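Glycosyl hydrolase (Rhizobium leguminosarum bv. trifolii, PDB 5NDX) probably hydrolyses O-glycosidic bonds of alpha-L-iduronides, as the bacterial orthologue of human alpha-L-iduronidase in glycoside hydrolase family 39. Local coordinates at residues E454-E457 with A458-D461; R114-R117 with D118-T121. The protein carries 2 engineered substitutions. One frame throughout, in Å; residues are numbered along the deposited sequence.

Overall arrangement
Both interactions are local, and they belong to different parts of the fold on opposite sides of the chain's centre. Interaction 2 (114-117 with 118-121) lies on helix 110-131 of the TIM barrel, in the connection between the parallel strands 91-95 and 140-142, which bring Phe93 and Tyr140 to a ligand pocket. Interaction 1 (454-457 with 458-461) follows much later in the chain, where helix 452-457 runs into the loop leading to helix 480-489, within the connection between strands 436-445 and 493-503, neighbours in the mixed sheet. The two centres are about 53 Å apart and the nearest atoms about 40 Å. Neither contact is part of the pockets that bind the coumarin-linked sugar acid.

Interaction 1 (E454-E457 with A458-D461); sequences EVWE and AQRD
Gln459 folds back on Trp456 and Val455 where helix 452-457 runs into the following loop. Gln459 N donates to Trp456 O at 3.0 Å (N-H...O 151°). This bond closes a type I beta turn over Glu457 and Ala458. One residue earlier, Ala458 N makes the helical bond to Glu454 O at 3.1 Å, with a weak second bond to Val455 O at 3.2 Å. The Gln459 side chain, with CG anti to its carbonyl carbon (chi1 -77°) and extended beyond, runs back past the last helical turn, its CG 3.4 Å from Val455 O. The Gln459 and Trp456 side chains cross at about a right angle, with the amide and indole planes 72° apart. Gln459 OE1 thus comes to the indole edge, near the ring plane and 3.7 Å from Trp456 CD1, while NE2 passes Val455 CG1 at 4.1 Å.

Gln459 NE2 donates to Gln482 O and to Glu485 OE1 of helix 480-489, on which Val455 also packs. Trp456 NE1 donates to Pro475 O, and its ring stacks on Trp320 and meets Phe329 edge-to-face. Glu457 OE2 forms a salt bridge with Lys281. Gln459 OE1, in contrast, is buried without a hydrogen-bonding partner in the model. The amide is therefore fixed from its nitrogen side: two acceptors on NE2 set its rotation, and the oxygen is left against the weakly polar C-H edge of the indole.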
ATOM      1  N   GLU A 454      -6.241  11.987 -16.334  1.00 32.54           N
ATOM      2  CA  GLU A 454      -7.140  12.847 -17.097  1.00 32.94           C
ATOM      3  C   GLU A 454      -6.401  14.123 -17.501  1.00 32.74           C
ATOM      4  O   GLU A 454      -6.526  14.619 -18.643  1.00 32.81           O
ATOM      5  CB  GLU A 454      -8.439  13.227 -16.351  1.00 33.94           C
ATOM      6  CG  GLU A 454      -9.468  12.096 -16.230  1.00 36.15           C
ATOM      7  CD  GLU A 454      -9.142  11.058 -15.107  1.00 37.48           C
ATOM      8  OE1 GLU A 454      -8.077  11.119 -14.440  1.00 36.93           O
ATOM      9  OE2 GLU A 454      -9.963  10.127 -14.927  1.00 38.97           O
ATOM     10  N   VAL A 455      -5.615  14.649 -16.581  1.00 31.19           N
ATOM     11  CA  VAL A 455      -4.891  15.870 -16.855  1.00 31.61           C
ATOM     12  C   VAL A 455      -3.898  15.630 -18.006  1.00 32.07           C
ATOM     13  O   VAL A 455      -3.784  16.435 -18.901  1.00 32.37           O
ATOM     14  CB  VAL A 455      -4.195  16.381 -15.586  1.00 32.59           C
ATOM     15  CG1 VAL A 455      -3.267  17.528 -15.933  1.00 34.39           C
ATOM     16  CG2 VAL A 455      -5.238  16.852 -14.581  1.00 32.72           C
ATOM     17  N   TRP A 456      -3.135  14.546 -17.908  1.00 32.81           N
ATOM     18  CA  TRP A 456      -2.186  14.160 -18.920  1.00 33.58           C
ATOM     19  C   TRP A 456      -2.818  13.945 -20.299  1.00 34.26           C
ATOM     20  O   TRP A 456      -2.264  14.412 -21.306  1.00 33.04           O
ATOM     21  CB  TRP A 456      -1.510  12.863 -18.487  1.00 34.96           C
ATOM     22  CG  TRP A 456      -0.521  12.272 -19.470  1.00 36.57           C
ATOM     23  CD1 TRP A 456       0.662  12.823 -19.895  1.00 37.64           C
ATOM     24  CD2 TRP A 456      -0.624  11.000 -20.113  1.00 35.90           C
ATOM     25  NE1 TRP A 456       1.303  11.963 -20.735  1.00 36.99           N
ATOM     26  CE2 TRP A 456       0.541  10.830 -20.883  1.00 37.57           C
ATOM     27  CE3 TRP A 456      -1.586   9.984 -20.106  1.00 35.17           C
ATOM     28  CZ2 TRP A 456       0.765   9.677 -21.667  1.00 37.96           C
ATOM     29  CZ3 TRP A 456      -1.365   8.834 -20.875  1.00 37.85           C
ATOM     30  CH2 TRP A 456      -0.182   8.685 -21.630  1.00 38.10           C
ATOM     31  N   GLU A 457      -3.967  13.262 -20.342  1.00 33.27           N
ATOM     32  CA  GLU A 457      -4.640  13.012 -21.605  1.00 34.87           C
ATOM     33  C   GLU A 457      -5.054  14.334 -22.252  1.00 35.73           C
ATOM     34  O   GLU A 457      -5.108  14.428 -23.450  1.00 32.85           O
ATOM     35  CB  GLU A 457      -5.890  12.121 -21.439  1.00 35.61           C
ATOM     36  CG  GLU A 457      -5.550  10.672 -21.206  1.00 37.87           C
ATOM     37  CD  GLU A 457      -6.773   9.749 -21.062  1.00 39.44           C
ATOM     38  OE1 GLU A 457      -7.851   9.983 -21.671  1.00 41.20           O
ATOM     39  OE2 GLU A 457      -6.614   8.768 -20.320  1.00 40.50           O
ATOM     40  N   ALA A 458      -5.366  15.343 -21.449  1.00 35.77           N
ATOM     41  CA  ALA A 458      -5.774  16.656 -21.999  1.00 36.27           C
ATOM     42  C   ALA A 458      -4.552  17.542 -22.304  1.00 36.23           C
ATOM     43  O   ALA A 458      -4.731  18.615 -22.847  1.00 36.69           O
ATOM     44  CB  ALA A 458      -6.749  17.388 -21.059  1.00 34.45           C
ATOM     45  N   GLN A 459      -3.336  17.132 -21.961  1.00 35.77           N
ATOM     46  CA  GLN A 459      -2.173  17.963 -22.256  1.00 38.28           C
ATOM     47  C   GLN A 459      -1.810  17.831 -23.750  1.00 39.71           C
ATOM     48  O   GLN A 459      -1.709  16.707 -24.253  1.00 40.39           O
ATOM     49  CB  GLN A 459      -0.976  17.552 -21.407  1.00 38.75           C
ATOM     50  CG  GLN A 459      -1.042  18.043 -19.978  1.00 38.32           C
ATOM     51  CD  GLN A 459       0.061  17.495 -19.102  1.00 37.94           C
ATOM     52  OE1 GLN A 459       0.688  16.487 -19.396  1.00 37.81           O
ATOM     53  NE2 GLN A 459       0.274  18.148 -18.000  1.00 36.62           N
ATOM     54  N   ARG A 460      -1.591  18.949 -24.439  1.00 40.42           N
ATOM     55  CA  ARG A 460      -1.187  18.890 -25.864  1.00 43.91           C
ATOM     56  C   ARG A 460       0.251  18.424 -25.965  1.00 44.13           C
ATOM     57  O   ARG A 460       1.120  18.906 -25.229  1.00 42.92           O
ATOM     58  CB  ARG A 460      -1.374  20.223 -26.585  1.00 51.49           C
ATOM     59  CG  ARG A 460      -1.157  20.200 -28.132  1.00 58.54           C
ATOM     60  CD  ARG A 460      -1.486  21.568 -28.755  1.00 65.84           C
ATOM     61  NE  ARG A 460      -0.700  22.641 -28.097  1.00 72.99           N
ATOM     62  CZ  ARG A 460      -1.111  23.499 -27.131  1.00 78.62           C
ATOM     63  NH1 ARG A 460      -2.358  23.500 -26.642  1.00 81.66           N
ATOM     64  NH2 ARG A 460      -0.246  24.400 -26.638  1.00 76.98           N
ATOM     65  N   ASP A 461       0.488  17.431 -26.821  1.00 41.98           N
ATOM     66  CA  ASP A 461       1.826  16.918 -27.036  1.00 44.03           C
ATOM     67  C   ASP A 461       2.510  17.937 -27.914  1.00 46.19           C
ATOM     68  O   ASP A 461       2.111  18.156 -29.076  1.00 44.85           O
ATOM     69  CB  ASP A 461       1.770  15.554 -27.704  1.00 45.17           C
ATOM     70  CG  ASP A 461       3.114  14.946 -27.906  1.00 46.04           C
ATOM     71  OD1 ASP A 461       4.136  15.656 -27.771  1.00 46.89           O
ATOM     72  OD2 ASP A 461       3.126  13.740 -28.256  1.00 48.15           O
TER

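Interaction 2 (R114-R117 with D118-T121); sequences RRWR and DLVT
On helix 110-131 of the TIM barrel, Arg117 and Asp118 lie side by side and point the same way, joined in a salt bridge between neighbours in sequence. Arg117 grips side-on, with NE and NH2 both donating to Asp118 OD1, at 3.0 Å from NE and 2.9 Å from NH2. OD1 sits at the edge of the guanidinium, near its plane, and receives both donors from the same face of the carboxylate; the two groups are turned 33° apart. The bend at chi3 (59°) of Arg117 swings NE and NH2 round to that oxygen, and Arg114 CB lies over one guanidinium face.

The helix belongs to the connection between barrel strands 91-95 and 140-142 and packs against helix 155-171, which Trp116 meets at Ala165 and Cys166. Leu119 CD2 makes a CH-pi contact over one face of Trp116, 4.1 Å from the centroid of its six-membered ring. Val120 CG2 comes obliquely to the pyrrole side, 3.8 Å from Trp116 NE1. Phe104 meets the indole edge-to-face, and Tyr62 and Tyr162 also touch it. Along the backbone run successive i to i+4 bonds, among them Thr121 N to Arg117 O at 2.9 Å; Thr121 OG1 bonds to Gly169 O.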
ATOM      1  N   ARG A 114      18.703 -29.403   5.107  1.00 60.13           N
ATOM      2  CA  ARG A 114      19.510 -28.869   6.220  1.00 60.69           C
ATOM      3  C   ARG A 114      20.323 -27.608   5.871  1.00 57.33           C
ATOM      4  O   ARG A 114      20.523 -26.741   6.717  1.00 55.95           O
ATOM      5  CB  ARG A 114      20.450 -29.949   6.797  1.00 63.90           C
ATOM      6  CG  ARG A 114      19.828 -30.746   7.935  1.00 68.12           C
ATOM      7  CD  ARG A 114      20.787 -31.745   8.627  1.00 71.99           C
ATOM      8  NE  ARG A 114      20.232 -33.081   8.423  1.00 75.09           N
ATOM      9  CZ  ARG A 114      20.496 -33.893   7.403  1.00 74.53           C
ATOM     10  NH1 ARG A 114      21.425 -33.618   6.491  1.00 78.39           N
ATOM     11  NH2 ARG A 114      19.845 -35.031   7.329  1.00 76.19           N
ATOM     12  N   ARG A 115      20.816 -27.548   4.644  1.00 56.14           N
ATOM     13  CA  ARG A 115      21.493 -26.376   4.121  1.00 58.70           C
ATOM     14  C   ARG A 115      20.507 -25.142   4.013  1.00 55.50           C
ATOM     15  O   ARG A 115      20.873 -24.013   4.353  1.00 52.18           O
ATOM     16  CB  ARG A 115      22.103 -26.750   2.769  1.00 66.70           C
ATOM     17  CG  ARG A 115      22.983 -25.701   2.112  1.00 77.63           C
ATOM     18  CD  ARG A 115      23.984 -26.259   1.075  1.00 87.26           C
ATOM     19  NE  ARG A 115      24.746 -25.162   0.431  1.00 98.90           N
ATOM     20  CZ  ARG A 115      25.663 -24.375   1.038  1.00105.44           C
ATOM     21  NH1 ARG A 115      25.990 -24.533   2.327  1.00108.84           N
ATOM     22  NH2 ARG A 115      26.278 -23.403   0.358  1.00103.80           N
ATOM     23  N   TRP A 116      19.271 -25.397   3.580  1.00 50.57           N
ATOM     24  CA  TRP A 116      18.205 -24.395   3.536  1.00 52.20           C
ATOM     25  C   TRP A 116      17.880 -23.877   4.938  1.00 52.88           C
ATOM     26  O   TRP A 116      17.851 -22.665   5.147  1.00 50.85           O
ATOM     27  CB  TRP A 116      16.929 -24.925   2.863  1.00 51.53           C
ATOM     28  CG  TRP A 116      15.930 -23.835   2.650  1.00 51.65           C
ATOM     29  CD1 TRP A 116      14.868 -23.521   3.455  1.00 48.21           C
ATOM     30  CD2 TRP A 116      15.922 -22.886   1.579  1.00 50.10           C
ATOM     31  NE1 TRP A 116      14.184 -22.452   2.936  1.00 48.58           N
ATOM     32  CE2 TRP A 116      14.817 -22.025   1.795  1.00 49.89           C
ATOM     33  CE3 TRP A 116      16.746 -22.665   0.469  1.00 49.87           C
ATOM     34  CZ2 TRP A 116      14.508 -20.961   0.921  1.00 47.88           C
ATOM     35  CZ3 TRP A 116      16.426 -21.617  -0.419  1.00 50.06           C
ATOM     36  CH2 TRP A 116      15.309 -20.785  -0.185  1.00 48.53           C
ATOM     37  N   ARG A 117      17.682 -24.797   5.886  1.00 52.44           N
ATOM     38  CA  ARG A 117      17.524 -24.445   7.293  1.00 52.40           C
ATOM     39  C   ARG A 117      18.646 -23.502   7.740  1.00 52.76           C
ATOM     40  O   ARG A 117      18.397 -22.451   8.393  1.00 51.50           O
ATOM     41  CB  ARG A 117      17.454 -25.687   8.171  1.00 50.93           C
ATOM     42  CG  ARG A 117      17.382 -25.415   9.678  1.00 53.99           C
ATOM     43  CD  ARG A 117      18.000 -26.557  10.513  1.00 54.97           C
ATOM     44  NE  ARG A 117      19.417 -26.797  10.194  1.00 58.17           N
ATOM     45  CZ  ARG A 117      20.088 -27.952  10.416  1.00 62.91           C
ATOM     46  NH1 ARG A 117      19.502 -29.014  10.975  1.00 61.49           N
ATOM     47  NH2 ARG A 117      21.361 -28.064  10.055  1.00 61.05           N
ATOM     48  N   ASP A 118      19.866 -23.839   7.356  1.00 51.62           N
ATOM     49  CA  ASP A 118      21.013 -23.051   7.794  1.00 52.40           C
ATOM     50  C   ASP A 118      21.031 -21.670   7.139  1.00 48.56           C
ATOM     51  O   ASP A 118      21.443 -20.727   7.768  1.00 47.70           O
ATOM     52  CB  ASP A 118      22.328 -23.778   7.516  1.00 55.56           C
ATOM     53  CG  ASP A 118      22.522 -25.038   8.392  1.00 59.45           C
ATOM     54  OD1 ASP A 118      21.840 -25.221   9.434  1.00 60.44           O
ATOM     55  OD2 ASP A 118      23.392 -25.834   8.017  1.00 60.46           O
ATOM     56  N   LEU A 119      20.604 -21.574   5.881  1.00 46.88           N
ATOM     57  CA  LEU A 119      20.450 -20.279   5.197  1.00 47.14           C
ATOM     58  C   LEU A 119      19.451 -19.352   5.952  1.00 45.35           C
ATOM     59  O   LEU A 119      19.752 -18.199   6.259  1.00 43.22           O
ATOM     60  CB  LEU A 119      20.031 -20.520   3.751  1.00 48.84           C
ATOM     61  CG  LEU A 119      19.523 -19.296   3.000  1.00 48.89           C
ATOM     62  CD1 LEU A 119      20.617 -18.242   2.934  1.00 48.83           C
ATOM     63  CD2 LEU A 119      19.057 -19.738   1.634  1.00 50.10           C
ATOM     64  N   VAL A 120      18.314 -19.916   6.346  1.00 45.44           N
ATOM     65  CA  VAL A 120      17.282 -19.175   7.067  1.00 45.49           C
ATOM     66  C   VAL A 120      17.850 -18.707   8.406  1.00 47.27           C
ATOM     67  O   VAL A 120      17.743 -17.522   8.794  1.00 46.56           O
ATOM     68  CB  VAL A 120      15.984 -20.012   7.196  1.00 44.90           C
ATOM     69  CG1 VAL A 120      14.952 -19.317   8.083  1.00 46.00           C
ATOM     70  CG2 VAL A 120      15.383 -20.275   5.817  1.00 44.36           C
ATOM     71  N   THR A 121      18.505 -19.619   9.110  1.00 45.93           N
ATOM     72  CA  THR A 121      19.146 -19.277  10.378  1.00 43.89           C
ATOM     73  C   THR A 121      20.176 -18.179  10.191  1.00 43.38           C
ATOM     74  O   THR A 121      20.159 -17.207  10.941  1.00 43.93           O
ATOM     75  CB  THR A 121      19.793 -20.538  11.038  1.00 44.81           C
ATOM     76  OG1 THR A 121      18.741 -21.438  11.414  1.00 43.98           O
ATOM     77  CG2 THR A 121      20.573 -20.162  12.291  1.00 44.29           C
TER